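Local coordinates for secretory-abundant heat soluble protein 1 (Ramazzottius varieornatus, PDB 5XN9) that acts as a secreted molecular shield when water is scarce, supporting desiccation tolerance by forming non-crystalline amorphous solids as it dries, at residues 80-88 and 97-105. Numbering follows the deposited sequence.
Sequences NNTEIKYKY and AEVHVPSRN. With ZN (zinc ion), chain D; EDO (1,2-ethanediol), chain K.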
ATOM      1  N   ASN A  80      -8.633  -1.773  12.694  1.00 73.92           N
ATOM      2  CA  ASN A  80      -9.555  -1.727  13.826  1.00 80.24           C
ATOM      3  C   ASN A  80     -10.372  -3.017  13.850  1.00 77.37           C
ATOM      4  O   ASN A  80      -9.819  -4.078  14.164  1.00 76.52           O
ATOM      5  CB  ASN A  80     -10.385  -0.446  13.808  1.00 87.93           C
ATOM      6  CG  ASN A  80      -9.546   0.781  14.116  1.00 94.00           C
ATOM      7  OD1 ASN A  80      -9.381   1.666  13.276  1.00 96.69           O
ATOM      8  ND2 ASN A  80      -9.003   0.835  15.327  1.00 95.51           N
ATOM      9  N   ASN A  81     -11.662  -2.964  13.508  1.00 76.40           N
ATOM     10  CA  ASN A  81     -12.349  -4.208  13.139  1.00 77.93           C
ATOM     11  C   ASN A  81     -13.134  -4.000  11.840  1.00 71.31           C
ATOM     12  O   ASN A  81     -14.338  -4.248  11.745  1.00 71.79           O
ATOM     13  CB  ASN A  81     -13.136  -4.896  14.270  1.00 84.45           C
ATOM     14  CG  ASN A  81     -13.576  -6.345  13.921  1.00 89.68           C
ATOM     15  OD1 ASN A  81     -13.933  -7.122  14.802  1.00 92.34           O
ATOM     16  ND2 ASN A  81     -13.554  -6.693  12.634  1.00 90.62           N
ATOM     17  N   THR A  82     -12.415  -3.547  10.825  1.00 61.58           N
ATOM     18  CA  THR A  82     -12.832  -3.716   9.446  1.00 53.00           C
ATOM     19  C   THR A  82     -11.948  -4.817   8.880  1.00 47.89           C
ATOM     20  O   THR A  82     -10.722  -4.675   8.868  1.00 48.26           O
ATOM     21  CB  THR A  82     -12.630  -2.417   8.666  1.00 51.96           C
ATOM     22  OG1 THR A  82     -13.400  -1.358   9.251  1.00 52.77           O
ATOM     23  CG2 THR A  82     -13.055  -2.603   7.227  1.00 51.03           C
ATOM     24  N   GLU A  83     -12.554  -5.925   8.469  1.00 44.56           N
ATOM     25  CA  GLU A  83     -11.788  -6.986   7.837  1.00 43.61           C
ATOM     26  C   GLU A  83     -11.421  -6.575   6.419  1.00 33.19           C
ATOM     27  O   GLU A  83     -12.228  -5.980   5.696  1.00 31.39           O
ATOM     28  CB  GLU A  83     -12.579  -8.292   7.802  1.00 53.37           C
ATOM     29  CG  GLU A  83     -11.776  -9.468   7.263  1.00 65.14           C
ATOM     30  CD  GLU A  83     -12.653 -10.528   6.632  1.00 77.05           C
ATOM     31  OE1 GLU A  83     -13.708 -10.166   6.065  1.00 81.55           O
ATOM     32  OE2 GLU A  83     -12.290 -11.720   6.702  1.00 80.97           O
ATOM     33  N   ILE A  84     -10.200  -6.913   6.015  1.00 28.78           N
ATOM     34  CA  ILE A  84      -9.663  -6.533   4.719  1.00 27.35           C
ATOM     35  C   ILE A  84      -9.144  -7.803   4.052  1.00 26.78           C
ATOM     36  O   ILE A  84      -8.281  -8.489   4.613  1.00 29.79           O
ATOM     37  CB  ILE A  84      -8.524  -5.509   4.873  1.00 30.61           C
ATOM     38  CG1 ILE A  84      -8.984  -4.292   5.688  1.00 35.32           C
ATOM     39  CG2 ILE A  84      -7.968  -5.114   3.524  1.00 31.32           C
ATOM     40  CD1 ILE A  84     -10.162  -3.580   5.107  1.00 38.93           C
ATOM     41  N   LYS A  85      -9.677  -8.128   2.875  1.00 23.36           N
ATOM     42  CA  LYS A  85      -9.163  -9.234   2.077  1.00 22.76           C
ATOM     43  C   LYS A  85      -8.240  -8.676   1.005  1.00 20.12           C
ATOM     44  O   LYS A  85      -8.533  -7.639   0.406  1.00 23.27           O
ATOM     45  CB  LYS A  85     -10.300  -9.997   1.406  1.00 28.03           C
ATOM     46  CG  LYS A  85     -11.319 -10.595   2.348  1.00 38.51           C
ATOM     47  CD  LYS A  85     -12.294 -11.454   1.558  1.00 47.78           C
ATOM     48  CE  LYS A  85     -13.678 -11.479   2.181  1.00 55.07           C
ATOM     49  NZ  LYS A  85     -14.666 -12.172   1.304  1.00 59.10           N
ATOM     50  N   TYR A  86      -7.114  -9.346   0.770  1.00 19.04           N
ATOM     51  CA  TYR A  86      -6.174  -8.853  -0.227  1.00 18.38           C
ATOM     52  C   TYR A  86      -5.614 -10.009  -1.046  1.00 17.93           C
ATOM     53  O   TYR A  86      -5.569 -11.165  -0.608  1.00 19.25           O
ATOM     54  CB  TYR A  86      -5.014  -8.072   0.403  1.00 19.58           C
ATOM     55  CG  TYR A  86      -4.233  -8.864   1.437  1.00 18.73           C
ATOM     56  CD1 TYR A  86      -3.222  -9.738   1.063  1.00 20.23           C
ATOM     57  CD2 TYR A  86      -4.518  -8.735   2.790  1.00 21.21           C
ATOM     58  CE1 TYR A  86      -2.517 -10.476   2.018  1.00 20.68           C
ATOM     59  CE2 TYR A  86      -3.827  -9.454   3.741  1.00 21.75           C
ATOM     60  CZ  TYR A  86      -2.824 -10.324   3.360  1.00 21.00           C
ATOM     61  OH  TYR A  86      -2.133 -11.041   4.319  1.00 24.79           O
ATOM     62  N   LYS A  87      -5.135  -9.665  -2.237  1.00 18.25           N
ATOM     63  CA  LYS A  87      -4.338 -10.598  -3.029  1.00 17.41           C
ATOM     64  C   LYS A  87      -3.331  -9.777  -3.811  1.00 19.00           C
ATOM     65  O   LYS A  87      -3.721  -8.894  -4.582  1.00 20.10           O
ATOM     66  CB  LYS A  87      -5.196 -11.430  -3.985  1.00 21.67           C
ATOM     67  CG  LYS A  87      -4.373 -12.453  -4.774  1.00 24.26           C
ATOM     68  CD  LYS A  87      -5.157 -13.090  -5.910  1.00 32.13           C
ATOM     69  CE  LYS A  87      -6.355 -13.841  -5.400  1.00 36.61           C
ATOM     70  NZ  LYS A  87      -6.917 -14.717  -6.467  1.00 37.57           N
ATOM     71  N   TYR A  88      -2.048 -10.053  -3.598  1.00 17.82           N
ATOM     72  CA  TYR A  88      -0.986  -9.386  -4.335  1.00 18.17           C
ATOM     73  C   TYR A  88      -0.625 -10.224  -5.551  1.00 19.27           C
ATOM     74  O   TYR A  88      -0.493 -11.449  -5.448  1.00 19.76           O
ATOM     75  CB  TYR A  88       0.269  -9.263  -3.472  1.00 17.98           C
ATOM     76  CG  TYR A  88       0.194  -8.275  -2.332  1.00 17.04           C
ATOM     77  CD1 TYR A  88      -0.451  -8.597  -1.146  1.00 18.31           C
ATOM     78  CD2 TYR A  88       0.825  -7.038  -2.422  1.00 20.17           C
ATOM     79  CE1 TYR A  88      -0.495  -7.703  -0.090  1.00 19.06           C
ATOM     80  CE2 TYR A  88       0.786  -6.141  -1.373  1.00 20.41           C
ATOM     81  CZ  TYR A  88       0.123  -6.479  -0.215  1.00 19.07           C
ATOM     82  OH  TYR A  88       0.106  -5.592   0.835  1.00 23.39           O
ATOM     83  N   ALA A  97      -2.051  -4.984  -5.648  1.00 21.66           N
ATOM     84  CA  ALA A  97      -2.892  -5.614  -4.640  1.00 21.04           C
ATOM     85  C   ALA A  97      -4.354  -5.355  -4.969  1.00 19.19           C
ATOM     86  O   ALA A  97      -4.754  -4.207  -5.235  1.00 21.02           O
ATOM     87  CB  ALA A  97      -2.578  -5.128  -3.224  1.00 24.26           C
ATOM     88  N   GLU A  98      -5.143  -6.421  -4.930  1.00 19.64           N
ATOM     89  CA  GLU A  98      -6.595  -6.361  -5.053  1.00 19.39           C
ATOM     90  C   GLU A  98      -7.178  -6.463  -3.649  1.00 19.88           C
ATOM     91  O   GLU A  98      -6.950  -7.459  -2.957  1.00 21.36           O
ATOM     92  CB  GLU A  98      -7.082  -7.556  -5.872  1.00 21.07           C
ATOM     93  CG  GLU A  98      -8.555  -7.492  -6.224  1.00 21.04           C
ATOM     94  CD  GLU A  98      -8.831  -6.588  -7.407  1.00 19.56           C
ATOM     95  OE1 GLU A  98      -7.869  -6.148  -8.073  1.00 19.27           O
ATOM     96  OE2 GLU A  98     -10.024  -6.333  -7.670  1.00 17.93           O
ATOM     97  N   VAL A  99      -7.906  -5.437  -3.217  1.00 20.95           N
ATOM     98  CA  VAL A  99      -8.352  -5.331  -1.831  1.00 21.69           C
ATOM     99  C   VAL A  99      -9.877  -5.295  -1.779  1.00 21.39           C
ATOM    100  O   VAL A  99     -10.504  -4.444  -2.421  1.00 26.40           O
ATOM    101  CB  VAL A  99      -7.746  -4.102  -1.144  1.00 24.57           C
ATOM    102  CG1 VAL A  99      -8.270  -3.997   0.261  1.00 27.00           C
ATOM    103  CG2 VAL A  99      -6.213  -4.189  -1.151  1.00 26.52           C
ATOM    104  N   HIS A 100     -10.477  -6.212  -1.020  1.00 21.70           N
ATOM    105  CA  HIS A 100     -11.912  -6.170  -0.747  1.00 22.87           C
ATOM    106  C   HIS A 100     -12.114  -5.665   0.666  1.00 23.04           C
ATOM    107  O   HIS A 100     -11.451  -6.141   1.590  1.00 24.76           O
ATOM    108  CB  HIS A 100     -12.554  -7.558  -0.783  1.00 21.91           C
ATOM    109  CG  HIS A 100     -12.817  -8.106  -2.150  1.00 21.53           C
ATOM    110  ND1 HIS A 100     -11.841  -8.720  -2.907  1.00 22.49           N
ATOM    111  CD2 HIS A 100     -13.971  -8.232  -2.852  1.00 20.90           C
ATOM    112  CE1 HIS A 100     -12.370  -9.159  -4.034  1.00 23.90           C
ATOM    113  NE2 HIS A 100     -13.663  -8.876  -4.028  1.00 21.92           N
ATOM    114  N   VAL A 101     -13.049  -4.738   0.836  1.00 22.73           N
ATOM    115  CA  VAL A 101     -13.523  -4.365   2.166  1.00 24.29           C
ATOM    116  C   VAL A 101     -15.001  -4.730   2.229  1.00 26.99           C
ATOM    117  O   VAL A 101     -15.865  -3.884   1.941  1.00 27.91           O
ATOM    118  CB  VAL A 101     -13.288  -2.875   2.449  1.00 26.69           C
ATOM    119  CG1 VAL A 101     -13.619  -2.577   3.884  1.00 28.80           C
ATOM    120  CG2 VAL A 101     -11.847  -2.489   2.117  1.00 28.36           C
ATOM    121  N   PRO A 102     -15.329  -5.979   2.570  1.00 27.97           N
ATOM    122  CA  PRO A 102     -16.713  -6.451   2.379  1.00 31.07           C
ATOM    123  C   PRO A 102     -17.738  -5.703   3.203  1.00 31.36           C
ATOM    124  O   PRO A 102     -18.875  -5.520   2.751  1.00 33.54           O
ATOM    125  CB  PRO A 102     -16.628  -7.934   2.773  1.00 35.10           C
ATOM    126  CG  PRO A 102     -15.202  -8.290   2.582  1.00 36.14           C
ATOM    127  CD  PRO A 102     -14.413  -7.075   2.928  1.00 31.65           C
ATOM    128  N   SER A 103     -17.374  -5.274   4.414  1.00 29.67           N
ATOM    129  CA  SER A 103     -18.333  -4.582   5.267  1.00 30.66           C
ATOM    130  C   SER A 103     -18.812  -3.284   4.634  1.00 36.00           C
ATOM    131  O   SER A 103     -19.932  -2.836   4.904  1.00 39.06           O
ATOM    132  CB  SER A 103     -17.717  -4.322   6.642  1.00 28.43           C
ATOM    133  OG  SER A 103     -16.572  -3.485   6.550  1.00 28.22           O
ATOM    134  N   ARG A 104     -17.997  -2.684   3.769  1.00 34.78           N
ATOM    135  CA  ARG A 104     -18.315  -1.404   3.154  1.00 35.65           C
ATOM    136  C   ARG A 104     -18.593  -1.523   1.665  1.00 34.93           C
ATOM    137  O   ARG A 104     -18.789  -0.504   0.996  1.00 37.25           O
ATOM    138  CB  ARG A 104     -17.177  -0.422   3.392  1.00 37.26           C
ATOM    139  CG  ARG A 104     -16.710  -0.428   4.820  1.00 39.66           C
ATOM    140  CD  ARG A 104     -16.084   0.878   5.199  1.00 39.01           C
ATOM    141  NE  ARG A 104     -15.747   0.885   6.614  1.00 39.75           N
ATOM    142  CZ  ARG A 104     -15.339   1.959   7.271  1.00 39.23           C
ATOM    143  NH1 ARG A 104     -15.042   1.868   8.561  1.00 39.47           N
ATOM    144  NH2 ARG A 104     -15.227   3.119   6.637  1.00 41.58           N
ATOM    145  N   ASN A 105     -18.613  -2.740   1.132  1.00 34.38           N
ATOM    146  CA  ASN A 105     -18.817  -2.961  -0.296  1.00 34.05           C
ATOM    147  C   ASN A 105     -17.849  -2.124  -1.136  1.00 33.24           C
ATOM    148  O   ASN A 105     -18.235  -1.442  -2.090  1.00 35.06           O
ATOM    149  CB  ASN A 105     -20.275  -2.714  -0.696  1.00 39.55           C
ATOM    150  CG  ASN A 105     -20.590  -3.249  -2.075  1.00 44.40           C
ATOM    151  OD1 ASN A 105     -20.023  -4.256  -2.498  1.00 47.21           O
ATOM    152  ND2 ASN A 105     -21.485  -2.574  -2.790  1.00 47.22           N
TER
HETATM  153 ZN    ZN D 202     -10.140  -5.271  -9.341  1.00 16.78          ZN
HETATM  154  C1  EDO K 209      -2.899  -4.511   3.099  0.90 56.68           C
HETATM  155  O1  EDO K 209      -3.850  -3.475   3.367  0.90 57.48           O
HETATM  156  C2  EDO K 209      -3.131  -5.091   1.707  0.90 54.41           C
HETATM  157  O2  EDO K 209      -2.765  -4.135   0.703  0.90 54.67           O
HETATM  158  O   HOH W   1     -14.895  -5.732   5.958  1.00 31.05           O
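Where strands 82-88 and 97-101 stop pairing directly, a water takes over: it donates to E83 O at 2.7 Å and accepts from S103 N, bridging the spreading ends. Beyond it T82 presses its methyl CG2 to 3.4 Å from V101 CG1, tighter than usual; CG2 stands anti to the backbone N (chi1 -60° for OG1), aiming the methyl, not the hydroxyl, at the valine. From K85 and H100 onward, away from the water, pairing is regular antiparallel sheet. They exchange two backbone bonds, K85 N to H100 O and H100 N to K85 O (2.8 Å), as do K87 and E98, E98 N reaching K87 O almost straight at 173°. Side chains alternate. I84, Y86, Y88, A97, V99 and V101 turn to the barrel interior, where I84 lays CD1 beside V101 CG2 at 3.6 Å and sets CG2 against V99 CG1. Small A97 suits its place opposite Y88, since its CB sits over one ring face, a CH-pi contact 4.0 Å from the centroid. Y88 also stacks on F69 and bonds through OH to H54, so an alanine here would probably leave A97 CB without its aromatic cover and H54 without its hydroxyl partner. On the other face, long polar chains suit the surface: K85 brings CE to 3.6 Å from P102 CG, crossing aslant, and E98 and H109 bind zinc, E98 OE2 at 2.0 Å. Mostly apolar inside, its tyrosine hydroxyls tied to N68 and H54, and polar outside, this hairpin has the two-faced chemistry of a fatty-acid-binding-protein-like barrel, consistent with a lipid-binding cavity.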